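Local coordinates for aldehyde dehydrogenase (Anabaena variabilis, PDB 4H7N), which probably oxidises aldehydes to carboxylic acids with NAD+ as the electron acceptor, as members of the aldehyde dehydrogenase family do, at residues 51-54 against 55-59; 92-95 against 96-99; 148-152 against 153-157; 171-174 against 175-179. One frame throughout, in Å; residues are numbered along the deposited sequence. Where two conformers were deposited one is given.

Contact 1: 51-54 against 55-59; sequences GRIT and TLQQW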
ATOM      1  N   GLY A  51     -26.680  -7.502  -0.442  1.00 37.31           N
ATOM      2  CA  GLY A  51     -27.512  -6.348  -0.123  1.00 36.59           C
ATOM      3  C   GLY A  51     -26.930  -5.036  -0.694  1.00 33.50           C
ATOM      4  O   GLY A  51     -27.684  -4.198  -1.173  1.00 33.36           O
ATOM      5  N   ARG A  52     -25.599  -4.864  -0.647  1.00 31.29           N
ATOM      6  CA  ARG A  52     -24.973  -3.636  -1.136  1.00 29.24           C
ATOM      7  C   ARG A  52     -25.111  -3.530  -2.636  1.00 29.57           C
ATOM      8  O   ARG A  52     -25.365  -2.428  -3.143  1.00 30.22           O
ATOM      9  CB  ARG A  52     -23.505  -3.463  -0.697  1.00 27.38           C
ATOM     10  CG  ARG A  52     -23.399  -3.271   0.797  1.00 28.04           C
ATOM     11  CD  ARG A  52     -22.015  -2.943   1.292  1.00 27.77           C
ATOM     12  NE  ARG A  52     -21.013  -4.005   1.078  1.00 26.19           N
ATOM     13  CZ  ARG A  52     -20.717  -4.979   1.928  1.00 27.19           C
ATOM     14  NH1 ARG A  52     -21.322  -5.082   3.095  1.00 26.72           N
ATOM     15  NH2 ARG A  52     -19.755  -5.841   1.605  1.00 26.40           N
ATOM     16  N   ILE A  53     -24.959  -4.660  -3.327  1.00 29.52           N
ATOM     17  CA  ILE A  53     -25.208  -4.771  -4.773  1.00 29.48           C
ATOM     18  C   ILE A  53     -26.630  -4.364  -5.087  1.00 30.73           C
ATOM     19  O   ILE A  53     -26.849  -3.558  -5.979  1.00 29.87           O
ATOM     20  CB  ILE A  53     -24.897  -6.190  -5.317  1.00 31.03           C
ATOM     21  CG1 ILE A  53     -23.393  -6.457  -5.223  1.00 30.21           C
ATOM     22  CG2 ILE A  53     -25.303  -6.331  -6.790  1.00 32.19           C
ATOM     23  CD1 ILE A  53     -23.001  -7.917  -5.439  1.00 31.82           C
ATOM     24  N   THR A  54     -27.609  -4.898  -4.377  1.00 32.73           N
ATOM     25  CA  THR A  54     -29.001  -4.507  -4.672  1.00 34.38           C
ATOM     26  C   THR A  54     -29.169  -2.983  -4.613  1.00 34.16           C
ATOM     27  O   THR A  54     -29.753  -2.383  -5.483  1.00 33.72           O
ATOM     28  CB  THR A  54     -29.957  -5.221  -3.719  1.00 36.09           C
ATOM     29  OG1 THR A  54     -29.840  -6.617  -3.973  1.00 37.07           O
ATOM     30  CG2 THR A  54     -31.442  -4.782  -3.904  1.00 39.30           C
ATOM     31  N   THR A  55     -28.610  -2.386  -3.571  1.00 33.76           N
ATOM     32  CA  THR A  55     -28.688  -0.970  -3.338  1.00 34.07           C
ATOM     33  C   THR A  55     -28.020  -0.170  -4.447  1.00 32.78           C
ATOM     34  O   THR A  55     -28.589   0.777  -4.933  1.00 33.28           O
ATOM     35  CB  THR A  55     -28.006  -0.657  -1.989  1.00 33.65           C
ATOM     36  OG1 THR A  55     -28.716  -1.322  -0.953  1.00 33.75           O
ATOM     37  CG2 THR A  55     -28.035   0.766  -1.676  1.00 34.96           C
ATOM     38  N   LEU A  56     -26.818  -0.561  -4.861  1.00 31.29           N
ATOM     39  CA  LEU A  56     -26.118   0.142  -5.929  1.00 30.60           C
ATOM     40  C   LEU A  56     -26.922   0.047  -7.220  1.00 30.01           C
ATOM     41  O   LEU A  56     -27.034   1.029  -7.972  1.00 27.43           O
ATOM     42  CB  LEU A  56     -24.690  -0.427  -6.134  1.00 31.20           C
ATOM     43  CG  LEU A  56     -23.567   0.271  -5.371  1.00 35.30           C
ATOM     44  CD1 LEU A  56     -23.410   1.723  -5.770  1.00 38.53           C
ATOM     45  CD2 LEU A  56     -23.757   0.284  -3.883  1.00 37.23           C
ATOM     46  N   GLN A  57     -27.507  -1.119  -7.491  1.00 30.31           N
ATOM     47  CA  GLN A  57     -28.353  -1.241  -8.682  1.00 33.18           C
ATOM     48  C   GLN A  57     -29.609  -0.354  -8.590  1.00 33.24           C
ATOM     49  O   GLN A  57     -30.076   0.150  -9.615  1.00 33.22           O
ATOM     50  CB  GLN A  57     -28.732  -2.718  -8.965  1.00 35.06           C
ATOM     51  CG  GLN A  57     -27.496  -3.535  -9.396  1.00 35.04           C
ATOM     52  CD  GLN A  57     -26.996  -3.204 -10.815  1.00 35.27           C
ATOM     53  OE1 GLN A  57     -27.766  -2.960 -11.725  1.00 39.06           O
ATOM     54  NE2 GLN A  57     -25.702  -3.227 -11.001  1.00 35.05           N
ATOM     55  N   GLN A  58     -30.181  -0.211  -7.395  1.00 33.89           N
ATOM     56  CA  GLN A  58     -31.312   0.722  -7.194  1.00 35.83           C
ATOM     57  C   GLN A  58     -30.869   2.153  -7.493  1.00 34.00           C
ATOM     58  O   GLN A  58     -31.623   2.909  -8.099  1.00 33.22           O
ATOM     59  CB  GLN A  58     -31.879   0.693  -5.758  1.00 37.92           C
ATOM     60  CG  GLN A  58     -32.952  -0.320  -5.517  1.00 43.81           C
ATOM     61  CD  GLN A  58     -33.065  -0.833  -4.072  1.00 47.76           C
ATOM     62  OE1 GLN A  58     -32.454  -0.314  -3.127  1.00 44.96           O
ATOM     63  NE2 GLN A  58     -33.892  -1.882  -3.905  1.00 51.33           N
ATOM     64  N   TRP A  59     -29.660   2.510  -7.041  1.00 30.68           N
ATOM     65  CA  TRP A  59     -29.079   3.835  -7.310  1.00 29.25           C
ATOM     66  C   TRP A  59     -28.869   4.009  -8.816  1.00 29.77           C
ATOM     67  O   TRP A  59     -29.288   5.032  -9.397  1.00 29.79           O
ATOM     68  CB  TRP A  59     -27.778   4.054  -6.505  1.00 27.91           C
ATOM     69  CG  TRP A  59     -27.235   5.433  -6.598  1.00 28.08           C
ATOM     70  CD1 TRP A  59     -27.949   6.594  -6.541  1.00 27.70           C
ATOM     71  CD2 TRP A  59     -25.885   5.812  -6.754  1.00 27.85           C
ATOM     72  NE1 TRP A  59     -27.132   7.648  -6.628  1.00 27.10           N
ATOM     73  CE2 TRP A  59     -25.858   7.218  -6.796  1.00 26.02           C
ATOM     74  CE3 TRP A  59     -24.683   5.105  -6.860  1.00 28.45           C
ATOM     75  CZ2 TRP A  59     -24.699   7.933  -6.948  1.00 26.05           C
ATOM     76  CZ3 TRP A  59     -23.532   5.811  -7.017  1.00 27.70           C
ATOM     77  CH2 TRP A  59     -23.543   7.222  -7.073  1.00 26.09           C
TER
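Two turns of helix 48-64 make this contact, in which the carbonyl of G51 accepts the backbone N-H of T55 and the side chains of T54 and Q58 meet one turn apart. Four i to i+4 bonds run through it. T55 N reaches G51 O at 3.1 Å, L56 N goes to R52 O and Q58 N to T54 O, while the bond from Q57 N to I53 O, 2.9 Å long, is the straightest at the hydrogen (169°) and lies nearly along the C=O axis. T55 has its OG1 beside its own backbone N (chi1 -62°), which turns the hydroxyl back along the helix until OG1 lies 3.1 Å from G51 O. L56 lays CD2 against R52 O at 3.2 Å. The helix is amphipathic: L56 and W59 face helix 147-153, I53 and Q57 lean on helix 82-106, and T54 and Q58 look outward. On that outer side the two side chains cross obliquely, with Q58 NE2 3.8 Å from the methyl CG2 of T54, a loose touch at the surface. Q57 starts out over I53 O, its CG 3.5 Å from that oxygen, then bends at chi2 (-72°) and carries its amide away from G51-T54; NE2 then donates to D96 OD1 and OE1 accepts from K60. R52 likewise sends its guanidinium off the helix: NE bonds to L152 O, and NH1 to W44 O and to a bound glycerol.

Contact 2: 92-95 against 96-99; sequences LASI and DRWC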
ATOM      1  N   LEU A  92     -21.822   3.908 -15.622  1.00 30.50           N
ATOM      2  CA  LEU A  92     -22.866   2.894 -15.486  1.00 31.87           C
ATOM      3  C   LEU A  92     -22.334   1.448 -15.641  1.00 30.82           C
ATOM      4  O   LEU A  92     -22.723   0.559 -14.882  1.00 29.99           O
ATOM      5  CB  LEU A  92     -23.992   3.142 -16.484  1.00 34.85           C
ATOM      6  CG  LEU A  92     -24.738   4.477 -16.307  1.00 37.13           C
ATOM      7  CD1 LEU A  92     -25.686   4.678 -17.480  1.00 38.89           C
ATOM      8  CD2 LEU A  92     -25.480   4.568 -14.990  1.00 37.81           C
ATOM      9  N   ALA A  93     -21.443   1.225 -16.589  1.00 29.69           N
ATOM     10  CA  ALA A  93     -20.866  -0.124 -16.774  1.00 31.15           C
ATOM     11  C   ALA A  93     -19.958  -0.477 -15.628  1.00 29.92           C
ATOM     12  O   ALA A  93     -19.815  -1.645 -15.265  1.00 26.24           O
ATOM     13  CB  ALA A  93     -20.106  -0.251 -18.090  1.00 31.62           C
ATOM     14  N   SER A  94     -19.316   0.528 -15.049  1.00 27.89           N
ATOM     15  CA  SER A  94     -18.443   0.257 -13.923  1.00 29.38           C
ATOM     16  C   SER A  94     -19.248  -0.195 -12.663  1.00 27.48           C
ATOM     17  O   SER A  94     -18.812  -1.071 -11.916  1.00 26.60           O
ATOM     18  CB  SER A  94     -17.540   1.476 -13.706  1.00 33.38           C
ATOM     19  OG  SER A  94     -17.004   1.440 -12.429  1.00 44.09           O
ATOM     20  N   ILE A  95     -20.451   0.335 -12.458  1.00 25.58           N
ATOM     21  CA  ILE A  95     -21.254  -0.107 -11.365  1.00 26.07           C
ATOM     22  C   ILE A  95     -21.580  -1.592 -11.565  1.00 27.84           C
ATOM     23  O   ILE A  95     -21.464  -2.415 -10.628  1.00 28.66           O
ATOM     24  CB  ILE A  95     -22.582   0.685 -11.317  1.00 28.48           C
ATOM     25  CG1 ILE A  95     -22.350   2.164 -10.903  1.00 29.59           C
ATOM     26  CG2 ILE A  95     -23.554   0.020 -10.349  1.00 29.97           C
ATOM     27  CD1 ILE A  95     -23.656   2.971 -10.901  1.00 29.22           C
ATOM     28  N   ASP A  96     -21.993  -1.952 -12.793  1.00 28.12           N
ATOM     29  CA  ASP A  96     -22.266  -3.349 -13.121  1.00 29.66           C
ATOM     30  C   ASP A  96     -21.060  -4.262 -12.898  1.00 29.92           C
ATOM     31  O   ASP A  96     -21.187  -5.348 -12.292  1.00 30.21           O
ATOM     32  CB  ASP A  96     -22.774  -3.503 -14.566  1.00 31.83           C
ATOM     33  CG  ASP A  96     -24.216  -2.973 -14.744  1.00 35.59           C
ATOM     34  OD1 ASP A  96     -24.854  -2.573 -13.711  1.00 35.55           O
ATOM     35  OD2 ASP A  96     -24.729  -2.994 -15.904  1.00 37.09           O
ATOM     36  N   ARG A  97     -19.926  -3.861 -13.439  1.00 29.16           N
ATOM     37  CA  ARG A  97     -18.713  -4.658 -13.369  0.80 32.26           C
ATOM     38  C   ARG A  97     -18.252  -4.940 -11.933  1.00 29.71           C
ATOM     39  O   ARG A  97     -17.951  -6.085 -11.565  1.00 29.83           O
ATOM     40  CB  ARG A  97     -17.601  -3.961 -14.134  0.80 35.36           C
ATOM     41  CG  ARG A  97     -16.363  -4.833 -14.275  0.80 41.19           C
ATOM     42  CD  ARG A  97     -15.268  -4.177 -15.108  0.80 44.17           C
ATOM     43  NE  ARG A  97     -15.167  -2.729 -14.928  0.80 46.90           N
ATOM     44  CZ  ARG A  97     -14.469  -2.097 -13.977  0.80 49.09           C
ATOM     45  NH1 ARG A  97     -14.476  -0.764 -13.972  0.80 44.87           N
ATOM     46  NH2 ARG A  97     -13.786  -2.774 -13.027  0.80 50.32           N
ATOM     47  N   TRP A  98     -18.176  -3.905 -11.122  1.00 27.81           N
ATOM     48  CA  TRP A  98     -17.852  -4.098  -9.714  1.00 26.88           C
ATOM     49  C   TRP A  98     -18.906  -4.901  -8.951  1.00 28.81           C
ATOM     50  O   TRP A  98     -18.561  -5.681  -8.092  1.00 25.64           O
ATOM     51  CB  TRP A  98     -17.615  -2.743  -9.017  1.00 26.82           C
ATOM     52  CG  TRP A  98     -16.306  -2.152  -9.377  1.00 26.12           C
ATOM     53  CD1 TRP A  98     -16.066  -0.971 -10.036  1.00 26.26           C
ATOM     54  CD2 TRP A  98     -15.017  -2.737  -9.118  1.00 27.18           C
ATOM     55  NE1 TRP A  98     -14.701  -0.808 -10.199  1.00 26.79           N
ATOM     56  CE2 TRP A  98     -14.044  -1.857  -9.621  1.00 27.00           C
ATOM     57  CE3 TRP A  98     -14.605  -3.897  -8.472  1.00 28.88           C
ATOM     58  CZ2 TRP A  98     -12.679  -2.121  -9.540  1.00 27.63           C
ATOM     59  CZ3 TRP A  98     -13.251  -4.159  -8.383  1.00 30.45           C
ATOM     60  CH2 TRP A  98     -12.309  -3.268  -8.931  1.00 28.04           C
ATOM     61  N   CYS A  99     -20.193  -4.702  -9.242  1.00 29.84           N
ATOM     62  CA  CYS A  99     -21.216  -5.553  -8.624  1.00 31.86           C
ATOM     63  C   CYS A  99     -20.984  -7.044  -8.931  1.00 30.73           C
ATOM     64  O   CYS A  99     -21.221  -7.949  -8.084  1.00 30.81           O
ATOM     65  CB  CYS A  99     -22.617  -5.144  -9.083  1.00 34.55           C
ATOM     66  SG  CYS A  99     -23.224  -3.650  -8.261  1.00 34.70           S
TER
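The backbone from L92 to C99 is regular alpha-helix within helix 82-106: R97 N bonds to A93 O at 2.9 Å, W98 N to S94 O and C99 N to I95 O, whereas D96 N to L92 O is weak at 3.3 Å. S94 is where the side chains gather. Its OG stands anti to the backbone N (chi1 161°), which swings it forward along the helix to 3.5 Å from W98 CD1. R97 was modelled in two conformers, and what follows holds for one of them only. In the conformer described, the chain runs extended to CD and bends at chi3 (36°), the guanidinium turns over one face of the W98 indole with R97 NH2 3.4 Å above the ring plane, offset toward the rim, and R97 NH1 lies 3.7 Å from S94 OG. W98 CD1 also sits 3.3 Å from S94 O, the same carbonyl that receives its backbone N-H. With an alanine in place of W98, a gap would probably open against P149 and L152 of helix 147-153, and R97 in this conformer would lose the ring beneath its guanidinium. On another side of the helix C99 SG packs 4.2 Å from I95 CG2. The neighbours lie on different sides: L92 and C99 rest on helix 48-64, where D96 OD1 forms a salt bridge with K60, while I95 and W98 lie against helix 147-153.

Contact 3: 148-152 against 153-157; sequences IPALL and AGCAV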
ATOM      1  N   ILE A 148     -16.920   3.456  -6.057  1.00 22.09           N
ATOM      2  CA  ILE A 148     -17.811   2.307  -6.266  1.00 22.51           C
ATOM      3  C   ILE A 148     -17.240   1.031  -5.637  1.00 20.98           C
ATOM      4  O   ILE A 148     -17.937   0.390  -4.912  1.00 22.06           O
ATOM      5  CB  ILE A 148     -18.154   2.088  -7.754  1.00 22.05           C
ATOM      6  CG1 ILE A 148     -18.977   3.258  -8.302  1.00 23.33           C
ATOM      7  CG2 ILE A 148     -18.834   0.725  -7.945  1.00 24.11           C
ATOM      8  CD1 ILE A 148     -20.334   3.447  -7.654  1.00 26.34           C
ATOM      9  N   PRO A 149     -15.980   0.647  -5.933  1.00 20.52           N
ATOM     10  CA  PRO A 149     -15.501  -0.562  -5.247  1.00 20.43           C
ATOM     11  C   PRO A 149     -15.393  -0.386  -3.740  1.00 20.87           C
ATOM     12  O   PRO A 149     -15.688  -1.307  -2.982  1.00 23.70           O
ATOM     13  CB  PRO A 149     -14.121  -0.830  -5.901  1.00 20.71           C
ATOM     14  CG  PRO A 149     -13.745   0.421  -6.666  1.00 19.66           C
ATOM     15  CD  PRO A 149     -15.053   1.103  -6.975  1.00 19.92           C
ATOM     16  N   ALA A 150     -15.030   0.799  -3.273  1.00 19.96           N
ATOM     17  CA  ALA A 150     -14.997   1.002  -1.838  1.00 20.15           C
ATOM     18  C   ALA A 150     -16.382   0.792  -1.200  1.00 21.19           C
ATOM     19  O   ALA A 150     -16.484   0.170  -0.141  1.00 19.79           O
ATOM     20  CB  ALA A 150     -14.487   2.379  -1.523  1.00 19.40           C
ATOM     21  N   LEU A 151     -17.455   1.294  -1.848  1.00 21.36           N
ATOM     22  CA  LEU A 151     -18.773   1.089  -1.308  1.00 22.35           C
ATOM     23  C   LEU A 151     -19.127  -0.390  -1.255  1.00 22.98           C
ATOM     24  O   LEU A 151     -19.687  -0.833  -0.272  1.00 24.21           O
ATOM     25  CB  LEU A 151     -19.864   1.819  -2.114  1.00 22.55           C
ATOM     26  CG  LEU A 151     -19.838   3.340  -1.900  1.00 22.24           C
ATOM     27  CD1 LEU A 151     -20.666   4.015  -2.980  1.00 23.63           C
ATOM     28  CD2 LEU A 151     -20.406   3.731  -0.561  1.00 23.22           C
ATOM     29  N   LEU A 152     -18.812  -1.133  -2.297  1.00 23.61           N
ATOM     30  CA  LEU A 152     -19.150  -2.539  -2.341  1.00 24.65           C
ATOM     31  C   LEU A 152     -18.376  -3.346  -1.319  1.00 24.70           C
ATOM     32  O   LEU A 152     -18.838  -4.396  -0.854  1.00 25.49           O
ATOM     33  CB  LEU A 152     -18.955  -3.079  -3.759  1.00 25.91           C
ATOM     34  CG  LEU A 152     -20.075  -2.586  -4.704  1.00 27.52           C
ATOM     35  CD1 LEU A 152     -19.741  -2.739  -6.184  1.00 28.62           C
ATOM     36  CD2 LEU A 152     -21.396  -3.286  -4.423  1.00 29.49           C
ATOM     37  N   ALA A 153     -17.194  -2.869  -0.981  1.00 24.20           N
ATOM     38  CA  ALA A 153     -16.373  -3.477   0.048  1.00 25.20           C
ATOM     39  C   ALA A 153     -17.019  -3.346   1.418  1.00 26.54           C
ATOM     40  O   ALA A 153     -16.648  -4.076   2.338  1.00 27.45           O
ATOM     41  CB  ALA A 153     -14.988  -2.844   0.104  1.00 24.31           C
ATOM     42  N   GLY A 154     -17.972  -2.433   1.553  1.00 24.55           N
ATOM     43  CA  GLY A 154     -18.567  -2.157   2.832  1.00 25.86           C
ATOM     44  C   GLY A 154     -18.094  -0.880   3.518  1.00 24.89           C
ATOM     45  O   GLY A 154     -18.451  -0.651   4.636  1.00 25.35           O
ATOM     46  N   CYS A 155     -17.374  -0.029   2.807  1.00 24.52           N
ATOM     47  CA  CYS A 155     -16.945   1.264   3.312  1.00 23.49           C
ATOM     48  C   CYS A 155     -18.026   2.309   3.115  1.00 23.99           C
ATOM     49  O   CYS A 155     -18.753   2.266   2.160  1.00 25.08           O
ATOM     50  CB  CYS A 155     -15.749   1.758   2.498  1.00 23.67           C
ATOM     51  SG  CYS A 155     -14.324   0.623   2.332  1.00 23.96           S
ATOM     52  N   ALA A 156     -18.062   3.303   3.991  1.00 24.38           N
ATOM     53  CA  ALA A 156     -18.647   4.590   3.656  1.00 23.57           C
ATOM     54  C   ALA A 156     -17.599   5.471   2.969  1.00 23.89           C
ATOM     55  O   ALA A 156     -16.361   5.294   3.150  1.00 22.70           O
ATOM     56  CB  ALA A 156     -19.184   5.273   4.903  1.00 25.10           C
ATOM     57  N   VAL A 157     -18.076   6.363   2.093  1.00 23.12           N
ATOM     58  CA  VAL A 157     -17.177   7.117   1.263  1.00 22.18           C
ATOM     59  C   VAL A 157     -17.617   8.580   1.256  1.00 22.94           C
ATOM     60  O   VAL A 157     -18.818   8.866   1.028  1.00 22.97           O
ATOM     61  CB  VAL A 157     -17.172   6.599  -0.183  1.00 22.76           C
ATOM     62  CG1 VAL A 157     -16.156   7.368  -1.005  1.00 23.66           C
ATOM     63  CG2 VAL A 157     -16.913   5.100  -0.256  1.00 23.08           C
TER
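L151 has its CG beside the backbone N (chi1 -73°) and V157 holds CG2 beside its own N, with CG1 anti (chi1 -177°), and these two choices bring L151 CD2 and V157 CG2 to 3.8 Å. Between them the chain leaves helix 147-153 through a Schellman motif and enters strand 156-161. G154 carries the positive phi of that motif (103°); at this phi a CB would collide with the A153 carbonyl oxygen, so the position needs glycine. Two bonds reach back into the last turn: C155 N to A150 O at 3.1 Å, and G154 N to L151 O at 3.0 Å, the latter with the donor well above the carbonyl plane. A153 N bonds to P149 O and makes a weak second bond to A150 O.

Past the turn, the strand doubles back beside the helix. L151 CG and CD2 both come up to V157 CG2, and A150 CB closes the small apolar group by touching V157 CG2 at 3.9 Å, all of it buried. Strand 156-161 pairs on one side with strand 118-134 and on the other with 186-188, while F453 covers A150, A153 and C155. At the turn, G154 O accepts from Q41 NE2. C155 curls its side chain back over the helix end, its CB only 3.2 Å from A150 O, the oxygen that also accepts its backbone N-H.

Contact 4: 171-174 against 175-179; sequences PLLM and ALNTV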
ATOM      1  N   PRO A 171     -27.428  16.041  -9.708  1.00 28.37           N
ATOM      2  CA  PRO A 171     -28.309  14.926 -10.109  1.00 29.03           C
ATOM      3  C   PRO A 171     -27.946  13.571  -9.453  1.00 27.96           C
ATOM      4  O   PRO A 171     -28.853  12.802  -9.117  1.00 28.36           O
ATOM      5  CB  PRO A 171     -28.233  14.932 -11.629  1.00 29.54           C
ATOM      6  CG  PRO A 171     -27.001  15.673 -11.963  1.00 31.21           C
ATOM      7  CD  PRO A 171     -26.798  16.689 -10.862  1.00 30.24           C
ATOM      8  N   LEU A 172     -26.668  13.311  -9.172  1.00 26.84           N
ATOM      9  CA  LEU A 172     -26.316  12.099  -8.467  1.00 27.22           C
ATOM     10  C   LEU A 172     -26.973  12.064  -7.085  1.00 28.62           C
ATOM     11  O   LEU A 172     -27.502  11.023  -6.660  1.00 27.75           O
ATOM     12  CB  LEU A 172     -24.815  11.954  -8.292  1.00 25.14           C
ATOM     13  CG  LEU A 172     -23.998  11.680  -9.546  1.00 25.91           C
ATOM     14  CD1 LEU A 172     -22.545  11.408  -9.180  1.00 25.53           C
ATOM     15  CD2 LEU A 172     -24.560  10.488 -10.361  1.00 25.98           C
ATOM     16  N   LEU A 173     -26.900  13.202  -6.394  1.00 28.56           N
ATOM     17  CA  LEU A 173     -27.422  13.350  -5.054  1.00 31.33           C
ATOM     18  C   LEU A 173     -28.942  13.188  -5.040  1.00 31.05           C
ATOM     19  O   LEU A 173     -29.537  12.517  -4.172  1.00 31.88           O
ATOM     20  CB  LEU A 173     -26.939  14.691  -4.468  1.00 32.98           C
ATOM     21  CG  LEU A 173     -27.460  15.120  -3.109  1.00 35.70           C
ATOM     22  CD1 LEU A 173     -27.110  14.070  -2.069  1.00 35.77           C
ATOM     23  CD2 LEU A 173     -26.954  16.508  -2.718  1.00 36.22           C
HETATM   24  N   MSE A 174     -29.592  13.758  -6.029  1.00 31.08           N
HETATM   25  CA  MSE A 174     -31.019  13.604  -6.140  1.00 32.05           C
HETATM   26  C   MSE A 174     -31.374  12.138  -6.317  1.00 31.92           C
HETATM   27  O   MSE A 174     -32.380  11.666  -5.779  1.00 33.01           O
HETATM   28  CB  MSE A 174     -31.520  14.470  -7.293  1.00 33.05           C
HETATM   29  CG  MSE A 174     -32.916  14.108  -7.764  1.00 36.58           C
HETATM   30 SE   MSE A 174     -33.641  15.429  -9.062  0.80 38.45          SE
HETATM   31  CE  MSE A 174     -32.423  15.225 -10.609  1.00 39.06           C
ATOM     32  N   ALA A 175     -30.578  11.378  -7.073  1.00 30.17           N
ATOM     33  CA  ALA A 175     -30.893   9.941  -7.257  1.00 30.36           C
ATOM     34  C   ALA A 175     -30.622   9.192  -5.974  1.00 30.75           C
ATOM     35  O   ALA A 175     -31.353   8.256  -5.590  1.00 31.67           O
ATOM     36  CB  ALA A 175     -30.066   9.355  -8.387  1.00 29.94           C
ATOM     37  N   LEU A 176     -29.529   9.589  -5.336  1.00 31.63           N
ATOM     38  CA  LEU A 176     -29.035   8.955  -4.113  1.00 31.80           C
ATOM     39  C   LEU A 176     -30.089   9.001  -2.999  1.00 34.61           C
ATOM     40  O   LEU A 176     -30.288   8.013  -2.269  1.00 37.60           O
ATOM     41  CB  LEU A 176     -27.748   9.636  -3.665  1.00 30.98           C
ATOM     42  CG  LEU A 176     -27.147   9.233  -2.328  1.00 32.16           C
ATOM     43  CD1 LEU A 176     -26.808   7.750  -2.352  1.00 31.74           C
ATOM     44  CD2 LEU A 176     -25.929  10.050  -2.019  1.00 32.43           C
ATOM     45  N   ASN A 177     -30.774  10.131  -2.877  1.00 36.30           N
ATOM     46  CA  ASN A 177     -31.697  10.325  -1.777  1.00 37.50           C
ATOM     47  C   ASN A 177     -32.954   9.500  -1.900  1.00 38.46           C
ATOM     48  O   ASN A 177     -33.735   9.504  -0.988  1.00 40.28           O
ATOM     49  CB  ASN A 177     -32.068  11.802  -1.614  1.00 39.68           C
ATOM     50  CG  ASN A 177     -30.952  12.625  -0.988  1.00 39.98           C
ATOM     51  OD1 ASN A 177     -30.176  12.136  -0.166  1.00 39.47           O
ATOM     52  ND2 ASN A 177     -30.889  13.886  -1.362  1.00 38.51           N
ATOM     53  N   THR A 178     -33.174   8.815  -3.016  1.00 37.43           N
ATOM     54  CA  THR A 178     -34.264   7.852  -3.124  1.00 37.65           C
ATOM     55  C   THR A 178     -33.865   6.438  -2.689  1.00 37.24           C
ATOM     56  O   THR A 178     -34.704   5.534  -2.684  1.00 37.64           O
ATOM     57  CB  THR A 178     -34.792   7.753  -4.588  1.00 39.00           C
ATOM     58  OG1 THR A 178     -33.778   7.161  -5.396  1.00 38.91           O
ATOM     59  CG2 THR A 178     -35.092   9.126  -5.169  1.00 38.56           C
ATOM     60  N   VAL A 179     -32.608   6.238  -2.297  1.00 37.32           N
ATOM     61  CA  VAL A 179     -32.074   4.921  -1.942  1.00 37.27           C
ATOM     62  C   VAL A 179     -31.658   4.916  -0.481  1.00 39.58           C
ATOM     63  O   VAL A 179     -30.550   5.337  -0.131  1.00 38.19           O
ATOM     64  CB  VAL A 179     -30.855   4.592  -2.796  1.00 36.84           C
ATOM     65  CG1 VAL A 179     -30.310   3.235  -2.406  1.00 37.06           C
ATOM     66  CG2 VAL A 179     -31.223   4.617  -4.269  1.00 35.55           C
TER
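N177 lays its side chain back over L173, one turn earlier. Helix 169-176 joins strands 156-161 and 186-188 in a beta-alpha-beta unit of the fold. Taken outward, N177 CB lies 3.7 Å from L173 O. CG sits beside the backbone N (chi1 -75°), which holds N177 CG 3.5 Å from L173 O. At the tip, ND2 comes 3.8 Å from the methyl L173 CD1 and OD1 lies slightly farther from the same methyl; ND2 is near L173 O too, but at an angle too poor for a hydrogen bond. The bond that counts is made by the backbone, N177 N to L173 O at 3.0 Å. Replacing N177 with a glycine would probably uncover L173 CD1 on this outer side and leave the backbone there freer to turn. L173 shares its CD1 with L176, whose CD2 is 4.2 Å away; beyond it L176 packs on W59 and strand 186-188. Helical bonding also links A175 N to P171 O and L176 N to L172 O. A type I beta turn runs from L176 to V179, and V179 packs on T55. A175 O receives two donors from one residue, T178 N and T178 OG1, the hydroxyl bond being 2.7 Å long.

Contacts 1 to 4 follow in that order along the chain, each closing before the next opens, and all lie on one side of the chain's centre. In space contact 1 is the one that touches all the others: its centre is about 11 Å from that of contact 2, about 12 Å from that of contact 3 and about 13 Å from that of contact 4. Contacts 2 and 3 also meet, through W98 against helix 147-153. Contact 4 stays apart from both, its centre about 17 Å from each of theirs. Helix 48-64 thus lies against helices 82-106, 147-153 and 169-176, the last two flanking strand 156-161 in the chain.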